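Local coordinates for protein DMATS type aromatic prenyltransferase (Streptomyces coelicolor, PDB 6ZS0) that probably transfers a dimethylallyl group from its diphosphate to carbon 5 of the indole ring of tryptophan, working inside an ABBA-type barrel, at residues A[145-157]-A[186-198]. Sequence-based numbering, arbitrary orientation.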
# COMPACT_ATOMS: atom_id res chain seq x y z
N VAL A 145 13.38 -14.07 -3.44
CA VAL A 145 12.62 -13.80 -4.70
C VAL A 145 11.29 -13.19 -4.28
O VAL A 145 10.43 -13.89 -3.73
CB VAL A 145 12.42 -15.05 -5.57
CG1 VAL A 145 11.67 -14.73 -6.85
CG2 VAL A 145 13.73 -15.73 -5.90
N PRO A 146 11.08 -11.87 -4.49
CA PRO A 146 9.89 -11.23 -3.95
C PRO A 146 8.67 -11.39 -4.84
O PRO A 146 8.81 -11.72 -6.00
CB PRO A 146 10.32 -9.76 -3.88
CG PRO A 146 11.15 -9.60 -5.12
CD PRO A 146 11.90 -10.93 -5.26
N GLY A 147 7.49 -11.16 -4.28
CA GLY A 147 6.28 -10.94 -5.09
C GLY A 147 6.32 -9.50 -5.57
O GLY A 147 6.79 -8.66 -4.79
N VAL A 148 5.92 -9.25 -6.80
CA VAL A 148 5.93 -7.89 -7.38
C VAL A 148 4.50 -7.49 -7.75
O VAL A 148 3.83 -8.22 -8.46
CB VAL A 148 6.88 -7.81 -8.58
CG1 VAL A 148 6.82 -6.46 -9.28
CG2 VAL A 148 8.31 -8.14 -8.17
N LYS A 149 4.07 -6.32 -7.27
CA LYS A 149 2.75 -5.75 -7.56
C LYS A 149 3.01 -4.36 -8.14
O LYS A 149 3.84 -3.66 -7.56
CB LYS A 149 1.95 -5.64 -6.27
CG LYS A 149 0.47 -5.35 -6.43
CD LYS A 149 -0.30 -5.59 -5.14
CE LYS A 149 0.23 -6.77 -4.35
NZ LYS A 149 -0.75 -7.22 -3.33
N VAL A 150 2.36 -4.01 -9.24
CA VAL A 150 2.46 -2.68 -9.86
C VAL A 150 1.14 -1.95 -9.71
O VAL A 150 0.12 -2.53 -10.04
CB VAL A 150 2.88 -2.82 -11.33
CG1 VAL A 150 2.99 -1.49 -12.02
CG2 VAL A 150 4.19 -3.58 -11.40
N TYR A 151 1.20 -0.68 -9.28
CA TYR A 151 0.06 0.24 -9.08
C TYR A 151 0.09 1.30 -10.17
O TYR A 151 1.12 1.94 -10.34
CB TYR A 151 0.13 0.89 -7.71
CG TYR A 151 -0.13 -0.04 -6.57
CD1 TYR A 151 0.86 -0.86 -6.09
CD2 TYR A 151 -1.38 -0.10 -5.97
CE1 TYR A 151 0.63 -1.73 -5.02
CE2 TYR A 151 -1.63 -0.96 -4.91
CZ TYR A 151 -0.63 -1.78 -4.45
OH TYR A 151 -0.85 -2.61 -3.39
N LEU A 152 -1.02 1.42 -10.87
CA LEU A 152 -1.20 2.39 -11.97
C LEU A 152 -2.40 3.29 -11.66
O LEU A 152 -3.17 2.97 -10.72
CB LEU A 152 -1.40 1.62 -13.27
CG LEU A 152 -0.31 0.61 -13.61
CD1 LEU A 152 -0.76 -0.28 -14.74
CD2 LEU A 152 0.96 1.35 -13.99
N ASN A 153 -2.52 4.39 -12.39
CA ASN A 153 -3.45 5.52 -12.10
C ASN A 153 -4.60 5.58 -13.10
O ASN A 153 -4.41 6.06 -14.22
CB ASN A 153 -2.68 6.83 -12.16
CG ASN A 153 -3.54 8.04 -11.88
OD1 ASN A 153 -4.69 7.91 -11.45
ND2 ASN A 153 -3.00 9.21 -12.14
N PRO A 154 -5.81 5.08 -12.76
CA PRO A 154 -6.95 5.17 -13.67
C PRO A 154 -7.31 6.61 -14.07
O PRO A 154 -8.00 6.77 -15.11
CB PRO A 154 -8.07 4.51 -12.85
CG PRO A 154 -7.34 3.55 -11.97
CD PRO A 154 -6.13 4.33 -11.54
N ALA A 155 -6.93 7.62 -13.28
CA ALA A 155 -7.23 9.06 -13.51
C ALA A 155 -6.12 9.74 -14.30
O ALA A 155 -6.12 10.99 -14.35
CB ALA A 155 -7.47 9.77 -12.21
N VAL A 156 -5.22 8.98 -14.94
CA VAL A 156 -4.05 9.54 -15.68
C VAL A 156 -4.52 10.50 -16.79
O VAL A 156 -3.76 11.43 -17.11
CB VAL A 156 -3.13 8.44 -16.24
CG1 VAL A 156 -3.82 7.55 -17.24
CG2 VAL A 156 -1.88 9.04 -16.84
N GLY A 157 -5.68 10.24 -17.38
CA GLY A 157 -6.29 11.11 -18.42
C GLY A 157 -7.42 11.98 -17.89
O GLY A 157 -8.20 12.51 -18.71
N SER A 186 -16.59 6.66 -5.20
CA SER A 186 -16.40 8.11 -5.48
C SER A 186 -15.26 8.31 -6.48
O SER A 186 -14.98 9.46 -6.82
CB SER A 186 -16.14 8.90 -4.21
OG SER A 186 -16.90 8.38 -3.12
N GLY A 187 -14.63 7.23 -6.93
CA GLY A 187 -13.39 7.32 -7.70
C GLY A 187 -12.67 5.98 -7.75
O GLY A 187 -13.08 5.03 -7.04
N TYR A 188 -11.67 5.89 -8.61
CA TYR A 188 -10.88 4.68 -8.89
C TYR A 188 -9.42 5.05 -8.71
O TYR A 188 -8.74 5.37 -9.69
CB TYR A 188 -11.18 4.17 -10.31
CG TYR A 188 -12.63 3.88 -10.53
CD1 TYR A 188 -13.18 2.67 -10.15
CD2 TYR A 188 -13.46 4.85 -11.05
CE1 TYR A 188 -14.54 2.42 -10.30
CE2 TYR A 188 -14.81 4.62 -11.22
CZ TYR A 188 -15.35 3.41 -10.84
OH TYR A 188 -16.69 3.17 -10.99
N PRO A 189 -8.90 5.09 -7.47
CA PRO A 189 -7.56 5.64 -7.24
C PRO A 189 -6.43 4.79 -7.81
O PRO A 189 -5.41 5.36 -8.14
CB PRO A 189 -7.44 5.81 -5.73
CG PRO A 189 -8.50 4.91 -5.14
CD PRO A 189 -9.59 4.76 -6.20
N PHE A 190 -6.60 3.48 -7.94
CA PHE A 190 -5.52 2.58 -8.42
C PHE A 190 -6.11 1.42 -9.18
O PHE A 190 -7.21 0.94 -8.81
CB PHE A 190 -4.73 1.96 -7.26
CG PHE A 190 -4.19 2.96 -6.28
CD1 PHE A 190 -3.05 3.69 -6.57
CD2 PHE A 190 -4.78 3.14 -5.03
CE1 PHE A 190 -2.55 4.61 -5.67
CE2 PHE A 190 -4.28 4.07 -4.13
CZ PHE A 190 -3.17 4.81 -4.46
N LEU A 191 -5.39 0.97 -10.20
CA LEU A 191 -5.49 -0.41 -10.67
C LEU A 191 -4.14 -1.07 -10.48
O LEU A 191 -3.10 -0.44 -10.85
CB LEU A 191 -5.92 -0.43 -12.13
CG LEU A 191 -6.20 -1.82 -12.70
CD1 LEU A 191 -7.39 -1.74 -13.64
CD2 LEU A 191 -4.99 -2.37 -13.40
N ALA A 192 -4.12 -2.26 -9.91
CA ALA A 192 -2.86 -2.95 -9.61
C ALA A 192 -2.83 -4.35 -10.25
O ALA A 192 -3.88 -4.96 -10.45
CB ALA A 192 -2.65 -3.01 -8.14
N LEU A 193 -1.64 -4.77 -10.60
CA LEU A 193 -1.38 -6.14 -11.13
C LEU A 193 -0.38 -6.83 -10.23
O LEU A 193 0.66 -6.28 -10.00
CB LEU A 193 -0.81 -6.05 -12.55
CG LEU A 193 -1.78 -5.64 -13.64
CD1 LEU A 193 -1.06 -5.60 -14.99
CD2 LEU A 193 -2.96 -6.60 -13.69
N ASP A 194 -0.69 -8.04 -9.79
CA ASP A 194 0.26 -8.93 -9.09
C ASP A 194 1.06 -9.70 -10.15
O ASP A 194 0.43 -10.45 -10.86
CB ASP A 194 -0.50 -9.90 -8.19
CG ASP A 194 -0.28 -9.64 -6.72
OD1 ASP A 194 0.86 -9.81 -6.26
OD2 ASP A 194 -1.25 -9.25 -6.07
N LEU A 195 2.37 -9.45 -10.29
CA LEU A 195 3.24 -10.09 -11.33
C LEU A 195 4.12 -11.20 -10.71
O LEU A 195 4.71 -11.01 -9.62
CB LEU A 195 4.12 -9.04 -12.00
CG LEU A 195 3.40 -7.81 -12.56
CD1 LEU A 195 4.41 -6.83 -13.12
CD2 LEU A 195 2.40 -8.21 -13.62
N GLY A 196 4.21 -12.34 -11.39
CA GLY A 196 5.01 -13.49 -10.96
C GLY A 196 5.26 -14.43 -12.11
O GLY A 196 5.29 -13.96 -13.27
N ASN A 197 5.43 -15.72 -11.83
CA ASN A 197 5.77 -16.73 -12.86
C ASN A 197 4.49 -17.20 -13.58
O ASN A 197 4.57 -18.16 -14.37
CB ASN A 197 6.54 -17.88 -12.24
CG ASN A 197 5.72 -18.72 -11.28
OD1 ASN A 197 4.61 -18.33 -10.88
ND2 ASN A 197 6.26 -19.89 -10.93
N TRP A 198 3.36 -16.55 -13.32
CA TRP A 198 2.07 -16.80 -14.00
C TRP A 198 1.94 -15.81 -15.16
O TRP A 198 2.54 -14.70 -15.07
CB TRP A 198 0.90 -16.72 -13.01
CG TRP A 198 0.91 -15.49 -12.16
CD1 TRP A 198 0.40 -14.26 -12.48
CD2 TRP A 198 1.49 -15.34 -10.85
NE1 TRP A 198 0.61 -13.37 -11.47
CE2 TRP A 198 1.28 -13.99 -10.45
CE3 TRP A 198 2.17 -16.20 -9.97
CZ2 TRP A 198 1.71 -13.51 -9.21
CZ3 TRP A 198 2.61 -15.71 -8.76
CH2 TRP A 198 2.38 -14.38 -8.38
O HOH W 1 3.59 -11.21 -6.99
O HOH W 2 -5.34 7.95 -8.77
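In the ten-stranded antiparallel barrel of this ABBA prenyltransferase, neighbouring strands 147-152 and 191-195 pair edge to edge, joined by a connection that includes helix 162-175. V150 and L193 exchange two backbone hydrogen bonds, as do L152 and L191, while L195 N gives one to V148 O at 2.6 Å. Alternation sorts the side chains. V148, V150, L152, L191, L193 and L195 turn to the face packed by the outer helices, where branched apolar side chains suit a buried surface: L191 and L193 touch helix 162-175, and V150 CG2 lies 3.7 Å from L195 CD1. The other face, toward the barrel interior, carries K149, Y151, A192 and D194. Here A192 is small enough for the Y151 ring to lie over it, its CB 4.1 Å from the ring centroid in a CH-pi contact. The Y151 edge meets the face of F190, planes at 85°, and F190 also packs on Y206 and W135. K149 starts with CG anti to its backbone N (chi1 -167°) and bends at chi3, bringing NZ to 3.4 Å from D194 OD2, a long salt bridge. A methionine in place of K149 would probably leave the D194 carboxylate without this charged mate, though R202 and K204 also touch D194. Beyond the strands, P154 packs its ring on the chain at Y188, with CB 4.0 Å from Y188 CB. N153 suits the turn that follows: its OD1 accepts from A155 N in an Asx turn and also accepts a hydrogen bond from a water that donates to P189 O as well, 2.7 Å from the water oxygen.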